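Local coordinates for protein putative membrane antigen (Burkholderia pseudomallei, PDB 2IZP) that is needed for invasion of epithelial cells, survival inside host cells and escape from endocytic vesicles, and probably regulates secretion of the effectors BipB and BipC, at residues 55-60 / 71-76; 95-100 / 132-137. One frame throughout, in Å; residues are numbered along the deposited sequence.

Interaction 1 of 2, residues 55-60 / 71-76; sequences ASLRLP and RRANLT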
ATOM      1  N   ALA A  55      13.620   4.431  -2.494  1.00 34.69           N
ATOM      2  CA  ALA A  55      14.331   5.339  -3.393  1.00 32.63           C
ATOM      3  C   ALA A  55      15.830   5.396  -3.107  1.00 30.99           C
ATOM      4  O   ALA A  55      16.589   5.867  -3.956  1.00 30.63           O
ATOM      5  CB  ALA A  55      13.738   6.738  -3.306  1.00 37.31           C
ATOM      6  N   SER A  56      16.277   4.938  -1.944  1.00 28.66           N
ATOM      7  CA  SER A  56      17.681   5.124  -1.557  1.00 40.03           C
ATOM      8  C   SER A  56      18.531   3.985  -2.102  1.00 47.36           C
ATOM      9  O   SER A  56      19.747   4.040  -2.276  1.00 34.60           O
ATOM     10  CB  SER A  56      17.780   5.256  -0.037  1.00 31.98           C
ATOM     11  OG  SER A  56      17.528   4.025   0.607  1.00 46.62           O
ATOM     12  N   LEU A  57      17.795   2.913  -2.394  1.00 50.88           N
ATOM     13  CA  LEU A  57      18.328   1.790  -3.141  1.00 37.19           C
ATOM     14  C   LEU A  57      19.110   2.269  -4.348  1.00 28.85           C
ATOM     15  O   LEU A  57      18.636   3.131  -5.086  1.00 37.68           O
ATOM     16  CB  LEU A  57      17.187   0.869  -3.596  1.00 34.11           C
ATOM     17  CG  LEU A  57      16.518   0.185  -2.393  1.00 34.36           C
ATOM     18  CD1 LEU A  57      15.661  -0.978  -2.843  1.00 55.11           C
ATOM     19  CD2 LEU A  57      17.605  -0.239  -1.418  1.00 27.01           C
ATOM     20  N   ARG A  58      20.292   1.693  -4.524  1.00 31.65           N
ATOM     21  CA  ARG A  58      21.098   1.967  -5.707  1.00 35.63           C
ATOM     22  C   ARG A  58      21.870   0.697  -6.074  1.00 41.96           C
ATOM     23  O   ARG A  58      22.259  -0.052  -5.176  1.00 43.17           O
ATOM     24  CB  ARG A  58      22.056   3.134  -5.518  1.00 35.32           C
ATOM     25  CG  ARG A  58      22.996   3.012  -4.332  1.00 42.42           C
ATOM     26  CD  ARG A  58      23.707   4.328  -4.046  1.00 50.76           C
ATOM     27  NE  ARG A  58      25.121   4.303  -4.393  1.00 60.92           N
ATOM     28  CZ  ARG A  58      25.611   4.026  -5.593  1.00 66.59           C
ATOM     29  NH1 ARG A  58      24.808   3.737  -6.610  1.00 79.61           N
ATOM     30  NH2 ARG A  58      26.922   4.032  -5.807  1.00 60.03           N
ATOM     31  N   LEU A  59      22.037   0.511  -7.378  1.00 40.30           N
ATOM     32  CA  LEU A  59      22.806  -0.604  -7.915  1.00 35.06           C
ATOM     33  C   LEU A  59      24.286  -0.281  -7.738  1.00 37.52           C
ATOM     34  O   LEU A  59      24.651   0.902  -7.636  1.00 53.38           O
ATOM     35  CB  LEU A  59      22.462  -0.865  -9.377  1.00 28.63           C
ATOM     36  CG  LEU A  59      21.043  -1.283  -9.759  1.00 23.76           C
ATOM     37  CD1 LEU A  59      20.903  -1.326 -11.277  1.00 11.88           C
ATOM     38  CD2 LEU A  59      20.639  -2.624  -9.175  1.00 24.62           C
ATOM     39  N   PRO A  60      25.183  -1.252  -7.688  1.00 31.46           N
ATOM     40  CA  PRO A  60      26.607  -0.864  -7.691  1.00 33.87           C
ATOM     41  C   PRO A  60      26.923  -0.068  -8.954  1.00 36.42           C
ATOM     42  O   PRO A  60      26.161  -0.151  -9.923  1.00 34.58           O
ATOM     43  CB  PRO A  60      27.337  -2.203  -7.660  1.00 41.27           C
ATOM     44  CG  PRO A  60      26.347  -3.150  -7.050  1.00 43.15           C
ATOM     45  CD  PRO A  60      25.008  -2.707  -7.595  1.00 38.02           C
ATOM     46  N   ARG A  71      23.303   0.332  -2.223  1.00 51.31           N
ATOM     47  CA  ARG A  71      22.646   0.289  -0.922  1.00 53.19           C
ATOM     48  C   ARG A  71      21.693  -0.902  -0.905  1.00 52.83           C
ATOM     49  O   ARG A  71      20.774  -0.991  -1.715  1.00 53.11           O
ATOM     50  CB  ARG A  71      21.896   1.580  -0.602  1.00 59.96           C
ATOM     51  CG  ARG A  71      21.049   1.547   0.662  1.00 59.38           C
ATOM     52  CD  ARG A  71      20.594   2.929   1.106  1.00 61.95           C
ATOM     53  NE  ARG A  71      21.642   3.928   0.964  1.00 70.33           N
ATOM     54  CZ  ARG A  71      21.673   5.189   1.354  1.00 66.31           C
ATOM     55  NH1 ARG A  71      20.657   5.758   1.986  1.00 54.80           N
ATOM     56  NH2 ARG A  71      22.758   5.922   1.111  1.00 54.44           N
ATOM     57  N   ARG A  72      21.930  -1.821   0.025  1.00 49.90           N
ATOM     58  CA  ARG A  72      20.996  -2.933   0.180  1.00 41.86           C
ATOM     59  C   ARG A  72      19.825  -2.435   1.021  1.00 47.74           C
ATOM     60  O   ARG A  72      20.025  -1.769   2.037  1.00 49.19           O
ATOM     61  CB  ARG A  72      21.699  -4.143   0.780  1.00 51.34           C
ATOM     62  CG  ARG A  72      22.555  -4.907  -0.228  1.00 60.98           C
ATOM     63  CD  ARG A  72      23.179  -6.150   0.370  1.00 65.86           C
ATOM     64  NE  ARG A  72      23.737  -7.086  -0.590  1.00 69.36           N
ATOM     65  CZ  ARG A  72      24.848  -6.964  -1.299  1.00 74.86           C
ATOM     66  NH1 ARG A  72      25.629  -5.893  -1.200  1.00 83.24           N
ATOM     67  NH2 ARG A  72      25.211  -7.930  -2.136  1.00 62.70           N
ATOM     68  N   ALA A  73      18.623  -2.748   0.565  1.00 56.42           N
ATOM     69  CA  ALA A  73      17.368  -2.309   1.138  1.00 58.01           C
ATOM     70  C   ALA A  73      17.261  -2.560   2.635  1.00 66.68           C
ATOM     71  O   ALA A  73      17.417  -3.686   3.103  1.00 72.54           O
ATOM     72  CB  ALA A  73      16.198  -3.005   0.441  1.00 39.17           C
ATOM     73  N   ASN A  74      16.971  -1.490   3.376  1.00 67.37           N
ATOM     74  CA  ASN A  74      16.634  -1.673   4.787  1.00 63.18           C
ATOM     75  C   ASN A  74      15.191  -2.165   4.863  1.00 55.68           C
ATOM     76  O   ASN A  74      14.249  -1.378   4.919  1.00 60.74           O
ATOM     77  CB  ASN A  74      16.846  -0.398   5.598  1.00 59.95           C
ATOM     78  CG  ASN A  74      18.312  -0.209   5.951  1.00 65.46           C
ATOM     79  OD1 ASN A  74      18.980  -1.147   6.388  1.00 77.25           O
ATOM     80  ND2 ASN A  74      18.826   1.000   5.759  1.00 68.14           N
ATOM     81  N   LEU A  75      15.035  -3.483   4.850  1.00 46.53           N
ATOM     82  CA  LEU A  75      13.727  -4.116   4.813  1.00 41.58           C
ATOM     83  C   LEU A  75      12.897  -3.797   6.044  1.00 42.23           C
ATOM     84  O   LEU A  75      11.682  -3.999   6.061  1.00 52.63           O
ATOM     85  CB  LEU A  75      13.884  -5.633   4.677  1.00 50.96           C
ATOM     86  CG  LEU A  75      14.455  -6.123   3.343  1.00 59.85           C
ATOM     87  CD1 LEU A  75      14.861  -7.581   3.439  1.00 55.81           C
ATOM     88  CD2 LEU A  75      13.447  -5.906   2.223  1.00 65.90           C
ATOM     89  N   THR A  76      13.547  -3.305   7.090  1.00 50.30           N
ATOM     90  CA  THR A  76      12.839  -2.936   8.310  1.00 51.37           C
ATOM     91  C   THR A  76      11.862  -1.789   8.051  1.00 51.57           C
ATOM     92  O   THR A  76      10.686  -1.927   8.387  1.00 52.23           O
ATOM     93  CB  THR A  76      13.834  -2.535   9.414  1.00 51.12           C
ATOM     94  OG1 THR A  76      13.164  -1.729  10.384  1.00 62.85           O
ATOM     95  CG2 THR A  76      14.958  -1.703   8.808  1.00 32.12           C
TER

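Interaction 2 of 2, residues 95-100 / 132-137; sequences LLERLE and QGKSDI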
ATOM      1  N   LEU A  95     -13.317   3.142  16.219  1.00 45.76           N
ATOM      2  CA  LEU A  95     -14.049   4.401  16.340  1.00 41.07           C
ATOM      3  C   LEU A  95     -15.396   4.339  15.636  1.00 42.76           C
ATOM      4  O   LEU A  95     -16.429   4.799  16.125  1.00 49.13           O
ATOM      5  CB  LEU A  95     -13.196   5.536  15.772  1.00 45.40           C
ATOM      6  CG  LEU A  95     -13.550   6.968  16.174  1.00 49.49           C
ATOM      7  CD1 LEU A  95     -13.611   7.137  17.685  1.00 36.61           C
ATOM      8  CD2 LEU A  95     -12.540   7.933  15.570  1.00 42.36           C
ATOM      9  N   LEU A  96     -15.435   3.753  14.437  1.00 47.81           N
ATOM     10  CA  LEU A  96     -16.696   3.616  13.711  1.00 38.52           C
ATOM     11  C   LEU A  96     -17.693   2.771  14.494  1.00 38.62           C
ATOM     12  O   LEU A  96     -18.891   3.029  14.541  1.00 56.18           O
ATOM     13  CB  LEU A  96     -16.462   2.957  12.357  1.00 36.34           C
ATOM     14  CG  LEU A  96     -16.660   3.773  11.089  1.00 33.09           C
ATOM     15  CD1 LEU A  96     -16.657   2.850   9.880  1.00 23.80           C
ATOM     16  CD2 LEU A  96     -17.937   4.593  11.156  1.00 43.06           C
ATOM     17  N   GLU A  97     -17.153   1.718  15.102  1.00 35.21           N
ATOM     18  CA  GLU A  97     -17.966   0.814  15.898  1.00 41.32           C
ATOM     19  C   GLU A  97     -18.582   1.559  17.080  1.00 48.10           C
ATOM     20  O   GLU A  97     -19.778   1.438  17.340  1.00 40.02           O
ATOM     21  CB  GLU A  97     -17.109  -0.346  16.384  1.00 43.74           C
ATOM     22  CG  GLU A  97     -16.955  -1.529  15.435  1.00 41.63           C
ATOM     23  CD  GLU A  97     -15.984  -2.532  16.044  1.00 40.32           C
ATOM     24  OE1 GLU A  97     -16.378  -3.212  17.014  1.00 41.37           O
ATOM     25  OE2 GLU A  97     -14.828  -2.638  15.588  1.00 49.65           O
ATOM     26  N   ARG A  98     -17.748   2.324  17.785  1.00 55.52           N
ATOM     27  CA  ARG A  98     -18.207   3.105  18.938  1.00 58.00           C
ATOM     28  C   ARG A  98     -19.292   4.078  18.480  1.00 54.62           C
ATOM     29  O   ARG A  98     -20.374   4.114  19.073  1.00 51.88           O
ATOM     30  CB  ARG A  98     -17.050   3.831  19.615  1.00 63.20           C
ATOM     31  CG  ARG A  98     -16.539   3.233  20.913  1.00 70.11           C
ATOM     32  CD  ARG A  98     -15.033   3.040  20.932  1.00 74.35           C
ATOM     33  NE  ARG A  98     -14.470   2.936  22.272  1.00 75.07           N
ATOM     34  CZ  ARG A  98     -13.246   2.570  22.619  1.00 70.61           C
ATOM     35  NH1 ARG A  98     -12.334   2.229  21.713  1.00 64.23           N
ATOM     36  NH2 ARG A  98     -12.891   2.533  23.902  1.00 44.95           N
ATOM     37  N   LEU A  99     -19.004   4.831  17.423  1.00 51.65           N
ATOM     38  CA  LEU A  99     -19.975   5.727  16.806  1.00 51.73           C
ATOM     39  C   LEU A  99     -21.288   5.021  16.460  1.00 49.20           C
ATOM     40  O   LEU A  99     -22.358   5.580  16.711  1.00 48.86           O
ATOM     41  CB  LEU A  99     -19.406   6.351  15.531  1.00 53.16           C
ATOM     42  CG  LEU A  99     -18.074   7.093  15.668  1.00 57.25           C
ATOM     43  CD1 LEU A  99     -17.742   7.848  14.391  1.00 53.98           C
ATOM     44  CD2 LEU A  99     -18.109   8.040  16.857  1.00 59.61           C
ATOM     45  N   GLU A 100     -21.197   3.824  15.895  1.00 48.79           N
ATOM     46  CA  GLU A 100     -22.308   2.989  15.472  1.00 51.95           C
ATOM     47  C   GLU A 100     -23.109   2.407  16.627  1.00 49.54           C
ATOM     48  O   GLU A 100     -24.322   2.226  16.538  1.00 28.45           O
ATOM     49  CB  GLU A 100     -21.791   1.834  14.598  1.00 59.83           C
ATOM     50  CG  GLU A 100     -22.897   0.907  14.112  1.00 61.46           C
ATOM     51  CD  GLU A 100     -22.370  -0.324  13.402  1.00 60.07           C
ATOM     52  OE1 GLU A 100     -21.488  -1.000  13.972  1.00 62.77           O
ATOM     53  OE2 GLU A 100     -22.837  -0.607  12.276  1.00 57.38           O
ATOM     54  N   GLN A 132     -20.267   1.202   4.529  1.00 38.19           N
ATOM     55  CA  GLN A 132     -19.403   1.669   3.451  1.00 43.85           C
ATOM     56  C   GLN A 132     -18.075   2.140   4.032  1.00 46.37           C
ATOM     57  O   GLN A 132     -17.026   2.036   3.402  1.00 59.19           O
ATOM     58  CB  GLN A 132     -20.070   2.794   2.663  1.00 48.94           C
ATOM     59  CG  GLN A 132     -19.424   3.085   1.316  1.00 53.65           C
ATOM     60  CD  GLN A 132     -19.691   1.996   0.297  1.00 53.59           C
ATOM     61  OE1 GLN A 132     -19.248   0.858   0.464  1.00 53.63           O
ATOM     62  NE2 GLN A 132     -20.417   2.329  -0.764  1.00 52.79           N
ATOM     63  N   GLY A 133     -18.147   2.654   5.257  1.00 48.50           N
ATOM     64  CA  GLY A 133     -16.977   3.097   5.994  1.00 41.55           C
ATOM     65  C   GLY A 133     -16.128   1.895   6.376  1.00 43.81           C
ATOM     66  O   GLY A 133     -14.909   1.908   6.203  1.00 44.49           O
ATOM     67  N   LYS A 134     -16.795   0.865   6.882  1.00 42.78           N
ATOM     68  CA  LYS A 134     -16.100  -0.366   7.248  1.00 50.20           C
ATOM     69  C   LYS A 134     -15.316  -0.902   6.048  1.00 49.81           C
ATOM     70  O   LYS A 134     -14.081  -0.906   6.058  1.00 44.78           O
ATOM     71  CB  LYS A 134     -17.089  -1.410   7.760  1.00 54.66           C
ATOM     72  CG  LYS A 134     -17.377  -1.310   9.253  1.00 62.04           C
ATOM     73  CD  LYS A 134     -18.054  -2.570   9.772  1.00 67.41           C
ATOM     74  CE  LYS A 134     -18.518  -2.437  11.216  1.00 63.22           C
ATOM     75  NZ  LYS A 134     -18.964  -1.055  11.546  1.00 50.87           N
ATOM     76  N   SER A 135     -16.076  -1.325   5.053  1.00 44.60           N
ATOM     77  CA  SER A 135     -15.617  -1.843   3.776  1.00 41.33           C
ATOM     78  C   SER A 135     -14.456  -1.027   3.234  1.00 34.38           C
ATOM     79  O   SER A 135     -13.395  -1.542   2.871  1.00 38.78           O
ATOM     80  CB  SER A 135     -16.779  -1.847   2.776  1.00 48.01           C
ATOM     81  OG  SER A 135     -16.439  -2.479   1.555  1.00 41.81           O
ATOM     82  N   ASP A 136     -14.648   0.288   3.171  1.00 33.85           N
ATOM     83  CA  ASP A 136     -13.573   1.153   2.678  1.00 29.39           C
ATOM     84  C   ASP A 136     -12.313   1.002   3.516  1.00 23.65           C
ATOM     85  O   ASP A 136     -11.201   0.841   3.014  1.00 25.23           O
ATOM     86  CB  ASP A 136     -14.044   2.610   2.657  1.00 29.40           C
ATOM     87  CG  ASP A 136     -14.979   2.889   1.496  1.00 36.75           C
ATOM     88  OD1 ASP A 136     -15.024   2.051   0.568  1.00 54.99           O
ATOM     89  OD2 ASP A 136     -15.662   3.936   1.510  1.00 37.17           O
ATOM     90  N   ILE A 137     -12.471   1.045   4.834  1.00 27.23           N
ATOM     91  CA  ILE A 137     -11.322   0.852   5.715  1.00 31.83           C
ATOM     92  C   ILE A 137     -10.588  -0.451   5.412  1.00 28.59           C
ATOM     93  O   ILE A 137      -9.383  -0.496   5.197  1.00 29.19           O
ATOM     94  CB  ILE A 137     -11.789   0.859   7.188  1.00 32.25           C
ATOM     95  CG1 ILE A 137     -12.501   2.149   7.609  1.00 26.73           C
ATOM     96  CG2 ILE A 137     -10.620   0.547   8.106  1.00 44.17           C
ATOM     97  CD1 ILE A 137     -13.142   2.090   8.975  1.00 27.23           C
TER

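Interaction 1 of 2, residues 55-60 / 71-76
L57 pushes its outer methyl CD2 into the bend of 71-76, where it meets backbone more than side chain. CD2 lies 3.3 Å from A73 CA, tighter than ordinary carbon-carbon contact, and 3.3 Å from the carbonyl oxygen R71 O; A73 CB adds a methyl-to-methyl touch at 3.6 Å from L57 CD2. The bond from CA to CB of L57 points away from 71-76, yet with CG beside the backbone N (chi1 -67°) the branch carrying CD2 comes back toward it. R71 folds over S56. Its CG stands anti to N (chi1 173°) and its chain bends at chi3, which lays the aliphatic portion along the serine: R71 CD comes to 3.3 Å from S56 OG, and S56 CB is 3.6 Å from R71 NH1. S56 O sits over one face of the guanidinium, 3.8 Å from R71 NE, a contact with no hydrogen bond. The polar link across the segments is R71 N to R58 O, 3.2 Å but bent to 132°, hence weak. R58 CG also lies close to R71, and the two arginine chains cross nearly at right angles.

Further out, S56 OG is hydrogen-bonded to E53 O in helix 41-56, which helps fix the hydroxyl that R71 packs on. A73 N bonds to S159 OG, while L57 and A73 both rest on A155 of helix 123-160. The contact closes the base of the connection, carrying strands 61-63 and 66-68, between helices 41-56 and 75-103, a helical hairpin that probably belongs to the N-terminal intramolecular chaperone domain. Chemically, the closure relies mainly on van der Waals packing around backbone carbonyls, with one bent hydrogen bond and no salt bridge between the segments.

Interaction 2 of 2, residues 95-100 / 132-137
K134 stretches from its helix toward E100 and E97 on the facing helix, crossing between the axes of the two short segments, which are nearly antiparallel (172°) and 10.9 Å apart at closest approach. From CB, which starts roughly along the flank of the interface, the chain turns beside the backbone N (chi1 -87°) and then runs extended through CG and CD. CG passes 4.3 Å from L96 CD1, a loose apolar brush. Past CE a bend at chi4 (34°) turns the ammonium nitrogen to E100: K134 NZ is 3.5 Å from E100 OE1 and 4.0 Å from E100 OE2. The pair is a long salt bridge with no hydrogen bond, and the two chains meet at about a right angle. E97 contributes its CG, 4.4 Å from K134 NZ; its own carboxylate stays farther off.

Beside this charged pair, the CA–CB bond of L96 points toward the partner helix. L96 CD1 packs directly on the backbone at G133, which has no side chain, lies 3.6 Å from K134 N, and also meets I137 CD1 at 3.7 Å. I137 carries the apolar seam one turn along its helix, so the buried part is a leucine methyl set among glycine, lysine and isoleucine.

The pair joins helix 75-103 to helix 123-160, whose segment lies in a predicted coiled coil. I137 also touches A89 and Q92 of helix 75-103, and L96 and E100 also touch I130, earlier on helix 123-160. Helix 244-293 packs against both, with F279 against I137, and V283 and L286 against L99.

How the interactions relate
Both interactions involve helix 75-103, interaction 1 in the residues leading into it and interaction 2 well along it; their centres are about 37 Å apart, on opposite sides of the chain's centre, and they do not touch. Interaction 1 is a surface contact between largely irregular segments, with L57 as its one buried residue; it closes the return of one hairpin and works through carbonyls, a weak backbone bond and an arginine laid on a serine. Interaction 2 is partly buried between two regular helices: a leucine against glycine and isoleucine, edged by an acid-lysine pair. Helix 123-160 serves both, supplying A155 behind the first and the partner segment itself in the second.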